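Local coordinates for ATP-dependent Clp protease adapter protein ClpS 2 (Agrobacterium tumefaciens, PDB 4YJM) that serves as an N-degron adaptor and probably modulates the specificity of ATP-dependent protein degradation by ClpAP, binding the N-terminal domain of the chaperone ClpA, at residues V26-D31 against R55-T60; R36-V41 against F93-T98; A45-S50 against K82-L87; D75-K80 against F97-E102. All blocks are in the same frame, centred on the assembly; numbering follows the deposited sequence.

Interaction 1: residues V26-D31 against R55-T60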
# COMPACT_ATOMS: atom_id res chain seq x y z
N VAL A 26 6.23 -0.81 -2.82
CA VAL A 26 4.84 -1.18 -2.57
C VAL A 26 3.97 0.05 -2.85
O VAL A 26 4.21 1.11 -2.27
CB VAL A 26 4.64 -1.66 -1.11
CG1 VAL A 26 3.17 -2.01 -0.86
CG2 VAL A 26 5.54 -2.85 -0.82
N MET A 27 3.00 -0.11 -3.74
CA MET A 27 2.12 0.96 -4.21
C MET A 27 0.73 0.75 -3.66
O MET A 27 0.21 -0.33 -3.76
CB MET A 27 2.01 1.00 -5.76
CG MET A 27 3.33 0.97 -6.53
SD MET A 27 4.29 2.41 -6.13
CE MET A 27 3.40 3.70 -7.04
N LEU A 28 0.14 1.80 -3.11
CA LEU A 28 -1.31 1.87 -2.90
C LEU A 28 -2.01 2.43 -4.14
O LEU A 28 -1.63 3.50 -4.66
CB LEU A 28 -1.60 2.77 -1.69
CG LEU A 28 -3.07 3.17 -1.54
CD1 LEU A 28 -3.90 1.96 -1.09
CD2 LEU A 28 -3.22 4.34 -0.59
N LEU A 29 -3.08 1.75 -4.60
CA LEU A 29 -3.87 2.22 -5.74
C LEU A 29 -5.12 2.97 -5.29
O LEU A 29 -5.72 2.63 -4.29
CB LEU A 29 -4.31 1.06 -6.65
CG LEU A 29 -3.24 0.11 -7.17
CD1 LEU A 29 -3.88 -0.82 -8.21
CD2 LEU A 29 -2.07 0.86 -7.79
N ASN A 30 -5.49 3.99 -6.05
CA ASN A 30 -6.72 4.72 -5.78
C ASN A 30 -7.93 3.85 -6.06
O ASN A 30 -7.88 3.00 -6.94
CB ASN A 30 -6.79 5.99 -6.63
CG ASN A 30 -8.06 6.80 -6.38
OD1 ASN A 30 -8.30 7.29 -5.28
ND2 ASN A 30 -8.88 6.95 -7.43
N ASP A 31 -8.99 4.05 -5.28
CA ASP A 31 -10.32 3.59 -5.68
C ASP A 31 -11.41 4.46 -5.08
O ASP A 31 -11.15 5.26 -4.16
CB ASP A 31 -10.54 2.12 -5.30
CG ASP A 31 -10.72 1.90 -3.78
OD1 ASP A 31 -11.71 2.38 -3.21
OD2 ASP A 31 -9.86 1.24 -3.17
N ARG A 55 -2.63 9.73 5.29
CA ARG A 55 -3.54 10.61 4.58
C ARG A 55 -2.84 11.30 3.41
O ARG A 55 -3.46 11.58 2.38
CB ARG A 55 -4.14 11.67 5.53
CG ARG A 55 -5.21 11.15 6.51
CD ARG A 55 -5.66 12.28 7.43
NE ARG A 55 -6.61 11.86 8.45
CZ ARG A 55 -7.09 12.67 9.39
NH1 ARG A 55 -6.70 13.94 9.44
NH2 ARG A 55 -7.95 12.22 10.29
N ARG A 56 -1.55 11.57 3.55
CA ARG A 56 -0.80 12.16 2.45
C ARG A 56 -0.61 11.09 1.34
O ARG A 56 -0.57 11.40 0.14
CB ARG A 56 0.54 12.72 2.95
CG ARG A 56 0.36 13.89 3.93
CD ARG A 56 1.67 14.36 4.54
NE ARG A 56 2.58 14.92 3.55
CZ ARG A 56 3.83 15.28 3.80
NH1 ARG A 56 4.34 15.15 5.01
NH2 ARG A 56 4.58 15.78 2.83
N VAL A 57 -0.51 9.84 1.75
CA VAL A 57 -0.32 8.76 0.77
C VAL A 57 -1.60 8.62 -0.09
O VAL A 57 -1.56 8.59 -1.32
CB VAL A 57 0.05 7.43 1.46
CG1 VAL A 57 0.03 6.26 0.47
CG2 VAL A 57 1.46 7.52 2.09
N MET A 58 -2.75 8.62 0.57
CA MET A 58 -4.04 8.66 -0.13
C MET A 58 -4.27 9.84 -1.07
O MET A 58 -4.69 9.65 -2.22
CB MET A 58 -5.10 8.63 0.91
CG MET A 58 -5.11 7.27 1.63
SD MET A 58 -6.60 7.09 2.67
CE MET A 58 -6.05 7.83 4.19
N MET A 59 -4.07 11.06 -0.59
CA MET A 59 -4.17 12.22 -1.46
C MET A 59 -3.33 12.02 -2.70
O MET A 59 -3.75 12.37 -3.80
CB MET A 59 -3.73 13.49 -0.74
CG MET A 59 -4.74 14.05 0.23
SD MET A 59 -4.18 15.61 0.95
CE MET A 59 -4.14 16.67 -0.50
N THR A 60 -2.15 11.43 -2.54
CA THR A 60 -1.27 11.21 -3.68
C THR A 60 -1.91 10.21 -4.64
O THR A 60 -1.89 10.40 -5.86
CB THR A 60 0.13 10.71 -3.25
OG1 THR A 60 0.78 11.72 -2.47
CG2 THR A 60 1.01 10.40 -4.45

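Interaction 2: residues R36-V41 against F93-T98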
# COMPACT_ATOMS: atom_id res chain seq x y z
N ARG A 36 -11.95 5.78 3.56
CA ARG A 36 -10.72 6.45 3.92
C ARG A 36 -10.20 5.95 5.28
O ARG A 36 -9.01 5.69 5.45
CB ARG A 36 -10.98 7.96 3.94
CG ARG A 36 -9.79 8.85 4.30
CD ARG A 36 -10.09 10.33 4.01
NE ARG A 36 -10.53 10.54 2.63
CZ ARG A 36 -11.79 10.76 2.26
NH1 ARG A 36 -12.78 10.81 3.15
NH2 ARG A 36 -12.07 10.92 0.97
N GLU A 37 -11.09 5.81 6.24
CA GLU A 37 -10.69 5.44 7.59
C GLU A 37 -10.25 3.98 7.66
O GLU A 37 -9.45 3.63 8.52
CB GLU A 37 -11.82 5.72 8.57
CG GLU A 37 -12.04 7.20 8.83
CD GLU A 37 -10.77 7.91 9.24
OE1 GLU A 37 -9.91 7.28 9.90
OE2 GLU A 37 -10.61 9.09 8.88
N PHE A 38 -10.77 3.14 6.77
CA PHE A 38 -10.32 1.75 6.67
C PHE A 38 -8.90 1.71 6.15
O PHE A 38 -8.07 0.98 6.67
CB PHE A 38 -11.22 0.90 5.77
CG PHE A 38 -10.84 -0.58 5.74
CD1 PHE A 38 -11.12 -1.42 6.82
CD2 PHE A 38 -10.22 -1.12 4.64
CE1 PHE A 38 -10.76 -2.78 6.79
CE2 PHE A 38 -9.85 -2.46 4.60
CZ PHE A 38 -10.12 -3.28 5.66
N VAL A 39 -8.61 2.49 5.11
CA VAL A 39 -7.24 2.49 4.55
C VAL A 39 -6.25 2.96 5.59
O VAL A 39 -5.14 2.42 5.67
CB VAL A 39 -7.12 3.37 3.26
CG1 VAL A 39 -5.72 3.33 2.65
CG2 VAL A 39 -8.11 2.90 2.23
N THR A 40 -6.61 3.97 6.36
CA THR A 40 -5.74 4.44 7.43
C THR A 40 -5.35 3.31 8.40
O THR A 40 -4.18 3.17 8.76
CB THR A 40 -6.40 5.59 8.20
OG1 THR A 40 -6.35 6.77 7.39
CG2 THR A 40 -5.70 5.87 9.52
N VAL A 41 -6.31 2.48 8.80
CA VAL A 41 -5.99 1.46 9.79
C VAL A 41 -5.24 0.30 9.12
O VAL A 41 -4.39 -0.30 9.75
CB VAL A 41 -7.25 0.97 10.53
CG1 VAL A 41 -7.89 2.13 11.26
CG2 VAL A 41 -8.28 0.39 9.57
N PHE A 93 -14.10 -4.84 -0.05
CA PHE A 93 -13.63 -3.61 -0.68
C PHE A 93 -12.65 -3.93 -1.81
O PHE A 93 -11.98 -4.97 -1.77
CB PHE A 93 -12.93 -2.71 0.31
CG PHE A 93 -13.79 -2.28 1.46
CD1 PHE A 93 -15.08 -1.81 1.26
CD2 PHE A 93 -13.29 -2.34 2.74
CE1 PHE A 93 -15.86 -1.42 2.35
CE2 PHE A 93 -14.06 -1.94 3.82
CZ PHE A 93 -15.35 -1.48 3.63
N PRO A 94 -12.54 -3.02 -2.80
CA PRO A 94 -11.61 -3.20 -3.92
C PRO A 94 -10.18 -2.76 -3.61
O PRO A 94 -9.35 -2.80 -4.52
CB PRO A 94 -12.23 -2.33 -5.02
CG PRO A 94 -12.87 -1.22 -4.29
CD PRO A 94 -13.40 -1.84 -3.01
N LEU A 95 -9.90 -2.35 -2.37
CA LEU A 95 -8.56 -1.93 -1.95
C LEU A 95 -7.45 -2.82 -2.50
O LEU A 95 -7.45 -4.04 -2.31
CB LEU A 95 -8.47 -1.91 -0.41
CG LEU A 95 -7.14 -1.46 0.18
CD1 LEU A 95 -6.86 -0.00 -0.18
CD2 LEU A 95 -7.21 -1.65 1.66
N MET A 96 -6.49 -2.20 -3.16
CA MET A 96 -5.39 -2.91 -3.81
C MET A 96 -4.02 -2.29 -3.58
O MET A 96 -3.82 -1.08 -3.81
CB MET A 96 -5.66 -2.97 -5.33
CG MET A 96 -4.58 -3.69 -6.14
SD MET A 96 -4.47 -5.45 -5.76
CE MET A 96 -6.14 -5.93 -6.10
N PHE A 97 -3.09 -3.12 -3.10
CA PHE A 97 -1.67 -2.78 -3.03
C PHE A 97 -0.91 -3.65 -4.04
O PHE A 97 -1.22 -4.83 -4.17
CB PHE A 97 -1.10 -3.00 -1.66
CG PHE A 97 -1.66 -2.09 -0.61
CD1 PHE A 97 -0.88 -1.08 -0.10
CD2 PHE A 97 -2.96 -2.26 -0.12
CE1 PHE A 97 -1.39 -0.24 0.89
CE2 PHE A 97 -3.46 -1.44 0.87
CZ PHE A 97 -2.68 -0.44 1.37
N THR A 98 0.05 -3.06 -4.75
CA THR A 98 0.81 -3.79 -5.77
C THR A 98 2.30 -3.62 -5.50
O THR A 98 2.69 -2.80 -4.68
CB THR A 98 0.49 -3.28 -7.20
OG1 THR A 98 0.95 -1.93 -7.32
CG2 THR A 98 -0.98 -3.27 -7.47

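Interaction 3: residues A45-S50 against K82-L87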
# COMPACT_ATOMS: atom_id res chain seq x y z
N ALA A 45 -1.58 -0.86 10.44
CA ALA A 45 -1.37 -2.24 10.91
C ALA A 45 -0.23 -2.93 10.15
O ALA A 45 0.57 -3.62 10.74
CB ALA A 45 -2.64 -3.06 10.76
N VAL A 46 -0.21 -2.76 8.84
CA VAL A 46 0.69 -3.50 7.94
C VAL A 46 2.02 -2.76 7.77
O VAL A 46 3.07 -3.39 7.73
CB VAL A 46 0.04 -3.75 6.58
CG1 VAL A 46 1.01 -4.48 5.61
CG2 VAL A 46 -1.27 -4.59 6.77
N PHE A 47 1.99 -1.43 7.73
CA PHE A 47 3.20 -0.65 7.41
C PHE A 47 3.65 0.28 8.54
O PHE A 47 4.62 1.02 8.38
CB PHE A 47 2.97 0.16 6.12
CG PHE A 47 2.61 -0.66 4.95
CD1 PHE A 47 3.59 -1.29 4.21
CD2 PHE A 47 1.30 -0.80 4.57
CE1 PHE A 47 3.28 -2.02 3.13
CE2 PHE A 47 0.96 -1.57 3.47
CZ PHE A 47 1.95 -2.17 2.73
N ARG A 48 2.97 0.23 9.68
CA ARG A 48 3.33 1.04 10.83
C ARG A 48 3.25 2.54 10.51
O ARG A 48 3.91 3.35 11.15
CB ARG A 48 4.73 0.64 11.34
CG ARG A 48 4.84 -0.85 11.73
CD ARG A 48 6.24 -1.24 12.20
NE ARG A 48 6.66 -0.47 13.37
CZ ARG A 48 7.92 -0.36 13.78
NH1 ARG A 48 8.90 -0.96 13.13
NH2 ARG A 48 8.19 0.36 14.86
N MET A 49 2.43 2.91 9.53
CA MET A 49 2.40 4.28 9.02
C MET A 49 1.41 5.15 9.83
O MET A 49 0.30 4.73 10.14
CB MET A 49 2.05 4.24 7.52
CG MET A 49 2.04 5.57 6.86
SD MET A 49 1.78 5.34 5.11
CE MET A 49 3.46 4.87 4.61
N SER A 50 1.82 6.36 10.21
CA SER A 50 0.95 7.17 11.06
C SER A 50 -0.24 7.70 10.28
O SER A 50 -0.26 7.68 9.04
CB SER A 50 1.72 8.35 11.66
OG SER A 50 2.06 9.26 10.63
N LYS A 82 0.35 -8.19 -0.30
CA LYS A 82 -0.72 -9.18 -0.27
C LYS A 82 -1.51 -9.13 1.06
O LYS A 82 -2.72 -9.26 1.06
CB LYS A 82 -0.19 -10.58 -0.49
CG LYS A 82 -1.25 -11.69 -0.28
CD LYS A 82 -0.87 -12.99 -0.95
CE LYS A 82 -2.01 -14.01 -0.87
NZ LYS A 82 -2.27 -14.43 0.52
N GLU A 83 -0.83 -8.94 2.20
CA GLU A 83 -1.55 -8.87 3.49
C GLU A 83 -2.48 -7.67 3.52
O GLU A 83 -3.63 -7.79 3.98
CB GLU A 83 -0.57 -8.80 4.68
CG GLU A 83 0.13 -10.12 4.93
CD GLU A 83 1.12 -10.05 6.10
OE1 GLU A 83 1.33 -8.95 6.63
OE2 GLU A 83 1.68 -11.10 6.48
N ALA A 84 -2.00 -6.54 3.01
CA ALA A 84 -2.78 -5.31 3.04
C ALA A 84 -3.97 -5.40 2.07
O ALA A 84 -5.10 -5.03 2.38
CB ALA A 84 -1.91 -4.14 2.72
N THR A 85 -3.72 -5.93 0.89
CA THR A 85 -4.81 -6.18 -0.05
C THR A 85 -5.86 -7.14 0.50
O THR A 85 -7.05 -6.96 0.26
CB THR A 85 -4.28 -6.75 -1.36
OG1 THR A 85 -3.41 -5.81 -2.00
CG2 THR A 85 -5.40 -7.08 -2.29
N ASP A 86 -5.41 -8.21 1.16
CA ASP A 86 -6.32 -9.22 1.66
C ASP A 86 -7.27 -8.62 2.71
O ASP A 86 -8.40 -9.05 2.83
CB ASP A 86 -5.56 -10.41 2.31
CG ASP A 86 -4.96 -11.41 1.28
OD1 ASP A 86 -5.32 -11.33 0.08
OD2 ASP A 86 -4.13 -12.25 1.69
N LEU A 87 -6.78 -7.67 3.48
CA LEU A 87 -7.65 -7.09 4.50
C LEU A 87 -8.85 -6.41 3.81
O LEU A 87 -10.00 -6.54 4.26
CB LEU A 87 -6.85 -6.10 5.35
CG LEU A 87 -5.91 -6.73 6.40
CD1 LEU A 87 -4.88 -5.71 6.85
CD2 LEU A 87 -6.75 -7.28 7.58

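Interaction 4: residues D75-K80 against F97-E102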
# COMPACT_ATOMS: atom_id res chain seq x y z
N ASP A 75 10.71 -10.06 -1.58
CA ASP A 75 9.86 -10.97 -0.80
C ASP A 75 8.99 -10.24 0.21
O ASP A 75 7.82 -10.57 0.38
CB ASP A 75 10.70 -12.04 -0.05
CG ASP A 75 11.49 -12.93 -0.99
OD1 ASP A 75 11.07 -13.12 -2.15
OD2 ASP A 75 12.54 -13.46 -0.56
N ILE A 76 9.57 -9.24 0.87
CA ILE A 76 8.85 -8.51 1.89
C ILE A 76 7.80 -7.60 1.25
O ILE A 76 6.66 -7.55 1.70
CB ILE A 76 9.79 -7.69 2.77
CG1 ILE A 76 10.85 -8.62 3.37
CG2 ILE A 76 8.98 -6.92 3.84
CD1 ILE A 76 11.94 -7.89 4.11
N ALA A 77 8.17 -6.95 0.14
CA ALA A 77 7.20 -6.13 -0.61
C ALA A 77 5.98 -6.94 -1.02
O ALA A 77 4.82 -6.50 -0.84
CB ALA A 77 7.86 -5.53 -1.84
N GLU A 78 6.22 -8.14 -1.55
CA GLU A 78 5.14 -9.01 -2.00
C GLU A 78 4.27 -9.43 -0.83
O GLU A 78 3.05 -9.44 -0.92
CB GLU A 78 5.68 -10.24 -2.72
CG GLU A 78 6.34 -9.92 -4.05
CD GLU A 78 7.22 -11.03 -4.62
OE1 GLU A 78 7.39 -12.07 -3.98
OE2 GLU A 78 7.75 -10.85 -5.75
N THR A 79 4.90 -9.80 0.28
CA THR A 79 4.16 -10.26 1.46
C THR A 79 3.26 -9.19 2.02
O THR A 79 2.09 -9.42 2.29
CB THR A 79 5.13 -10.74 2.56
OG1 THR A 79 5.75 -11.92 2.10
CG2 THR A 79 4.38 -11.13 3.83
N LYS A 80 3.81 -8.00 2.21
CA LYS A 80 3.01 -6.88 2.70
C LYS A 80 1.94 -6.39 1.74
O LYS A 80 0.86 -6.06 2.20
CB LYS A 80 3.90 -5.71 3.05
CG LYS A 80 4.71 -5.99 4.34
CD LYS A 80 5.57 -4.80 4.74
CE LYS A 80 6.32 -5.05 6.05
NZ LYS A 80 5.41 -5.47 7.15
N PHE A 97 -3.09 -3.12 -3.10
CA PHE A 97 -1.67 -2.78 -3.03
C PHE A 97 -0.91 -3.65 -4.04
O PHE A 97 -1.22 -4.83 -4.17
CB PHE A 97 -1.10 -3.00 -1.66
CG PHE A 97 -1.66 -2.09 -0.61
CD1 PHE A 97 -0.88 -1.08 -0.10
CD2 PHE A 97 -2.96 -2.26 -0.12
CE1 PHE A 97 -1.39 -0.24 0.89
CE2 PHE A 97 -3.46 -1.44 0.87
CZ PHE A 97 -2.68 -0.44 1.37
N THR A 98 0.05 -3.06 -4.75
CA THR A 98 0.81 -3.79 -5.77
C THR A 98 2.30 -3.62 -5.50
O THR A 98 2.69 -2.80 -4.68
CB THR A 98 0.49 -3.28 -7.20
OG1 THR A 98 0.95 -1.93 -7.32
CG2 THR A 98 -0.98 -3.27 -7.47
N THR A 99 3.16 -4.37 -6.19
CA THR A 99 4.59 -4.09 -6.16
C THR A 99 5.10 -3.76 -7.54
O THR A 99 4.55 -4.18 -8.55
CB THR A 99 5.41 -5.28 -5.62
OG1 THR A 99 5.38 -6.35 -6.56
CG2 THR A 99 4.87 -5.77 -4.28
N GLU A 100 6.18 -3.00 -7.59
CA GLU A 100 6.87 -2.78 -8.83
C GLU A 100 8.33 -2.54 -8.54
O GLU A 100 8.71 -1.98 -7.52
CB GLU A 100 6.26 -1.61 -9.64
CG GLU A 100 6.45 -0.27 -9.11
CD GLU A 100 5.74 0.79 -9.97
OE1 GLU A 100 4.51 0.67 -10.21
OE2 GLU A 100 6.43 1.73 -10.42
N PRO A 101 9.16 -2.96 -9.48
CA PRO A 101 10.58 -2.83 -9.23
C PRO A 101 10.98 -1.35 -9.24
O PRO A 101 10.38 -0.58 -9.99
CB PRO A 101 11.21 -3.62 -10.41
CG PRO A 101 10.15 -3.70 -11.44
CD PRO A 101 8.86 -3.70 -10.71
N GLU A 102 11.94 -0.95 -8.42
CA GLU A 102 12.41 0.44 -8.45
C GLU A 102 13.43 0.64 -9.57
O GLU A 102 13.58 -0.22 -10.44
CB GLU A 102 12.98 0.91 -7.09
CG GLU A 102 14.38 0.44 -6.72
CD GLU A 102 15.04 1.31 -5.62
OE1 GLU A 102 14.55 2.43 -5.32
OE2 GLU A 102 16.06 0.86 -5.05
O HOH W 1 7.09 -8.65 -7.03

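Interaction 1: residues V26-D31 against R55-T60
V57 and M58, on successive positions of helix 51-64, both touch L28, the residue through which the middle strand of the three-stranded antiparallel sheet reaches this helix. In the ClpS fold, helices pack against a small sheet, and here a single leucine methyl makes the connection between the two segments. V57 comes first. Its CG1 lies anti to the backbone N (chi1 171°) and meets L28 CD2 at 3.9 Å, the shortest approach of the pair, while its side chain also packs on M49 in the loop between helices 36-47 and 51-64. At M58 the touching atom is CG, 4.1 Å from the same L28 CD2. Beyond CG the chain bends at chi3 and heads away from the strand toward helix 36-47, where R36, V39 and T40 receive it, so M58 bridges strand and helix. L28 is buried and also packs on L95 and F97, which extends the apolar patch to the edge strand; the contact has no hydrogen bond of its own. One turn past R56, the helix grips the R56 carbonyl twice: T60 N and T60 OG1 approach R56 O from opposite faces of its plane, with OG1 to O at 3.0 Å.

Interaction 2: residues R36-V41 against F93-T98
An edge-to-face aromatic pair joins the first turns of helix 36-47 to the loop that leads into strand 97-101. F93 turns the edge of its ring toward one face of F38, with centroids 5.2 Å apart and planes inclined at 61°. F93 CE2 lies above the rim of the F38 ring, 3.9 Å from its plane, and the nearest atoms, F38 CD2 and F93 CD2, are 3.8 Å apart. F38 reaches this place because its CG is anti to the backbone N (chi1 -175°), which throws the ring out from the helix toward the loop. L95 adds a second point of contact, dividing its two methyls between partners. L95 CD2 sits at the edge of the F38 ring, near its plane and 4.0 Å from F38 CE2, and in the plane of the F97 ring, also at the edge; L95 CD1 meets V39 CG2, again at 4.0 Å. In the ClpS fold this loop brings the chain from helix 74-91 back to the sheet, where M96 and T98 pair with L29 and M27 of the middle strand. F93 and L95 also touch T34, just before the helix, while F97 N donates to T85 OG1 of helix 74-91.

Interaction 3: residues A45-S50 against K82-L87
V46 presses against A84 and L87 where the last turn of helix 36-47 meets helix 74-91, a close helix-helix contact within the ClpS fold, consistent with the small side chain of A84: the CA atoms of V46 and A84 are 6.3 Å apart. V46 CB points at the partner helix and lies 4.3 Å from A84 CB. From there the branches part. V46 CG1, anti to the backbone N (chi1 178°), approaches A84 CB at 4.1 Å and also rests over the rim of one face of its neighbour's ring, 3.6 Å above the plane of F47. The other branch takes a different course, packing on the backbone of A84. V46 CG2 also lies 3.8 Å from L87 CD1, and the valine and leucine chains run past each other in opposite directions. F47 adds ring atom CE2 to the same alanine methyl, so that V46 CG1 and the F47 ring, packed on each other, together meet A84 CB from one side. The F47 side chain also packs on V69 and V70 of strand 66-73. The V46 carbonyl oxygen accepts a hydrogen bond from K80 NZ. A84 CB lies 3.9 Å from F47 CE2.

Interaction 4: residues D75-K80 against F97-E102
T99 meets A77 and E78 with its methyl, and its hydroxyl is linked to E78 through a water. T99 CG2 lies 3.5 Å from A77 O and 3.9 Å from A77 CB, so the methyl rests on the alanine side chain and on the peptide that follows it. The same CG2 is 3.9 Å from E78 N, while the aliphatic part of the glutamate borders the methyl more loosely. Rotation about chi1 (69°) sets OG1 between the backbone N and the carbonyl carbon and leaves CG2 beside the N, which turns the methyl to the helix and the oxygen to the water. That water donates to E78 OE2 at 2.6 Å and stands 2.9 Å from T99 OG1; no direct hydrogen bond joins the two segments. Behind this first shell, A77 is buried, and its methyl also packs on V26 and C72 of the two other strands. T99 packs further on A81, one turn along the helix, and F97 continues the line with A81 and A84. Helix 74-91 links strand 66-73 to strand 97-101. These two strands are parallel to each other and flank strand 23-29, which runs antiparallel to both; the crossover is thus a split beta-alpha-beta unit. The first turns of the helix lie against the sheet, with K80 reaching across to helix 36-47.

In the fold
From the N terminus, the middle strand is the first to be engaged: interaction 1 joins it to helix 51-64, closing a loop that holds helix 36-47. Interaction 2 opens within that loop, on helix 36-47, and closes only at 93-98, so the two cross. Interaction 3 starts from the end of the same helix, crosses interaction 1 and lies wholly within the span of interaction 2, fixing helix 36-47 to helix 74-91. Interaction 4 opens after interaction 1 has closed, crosses interaction 3 and ends on strand 97-101, where it shares F97 and T98 with interaction 2. The pairing of strands 23-29 and 97-101 joins interactions 1, 2 and 4 through the sheet.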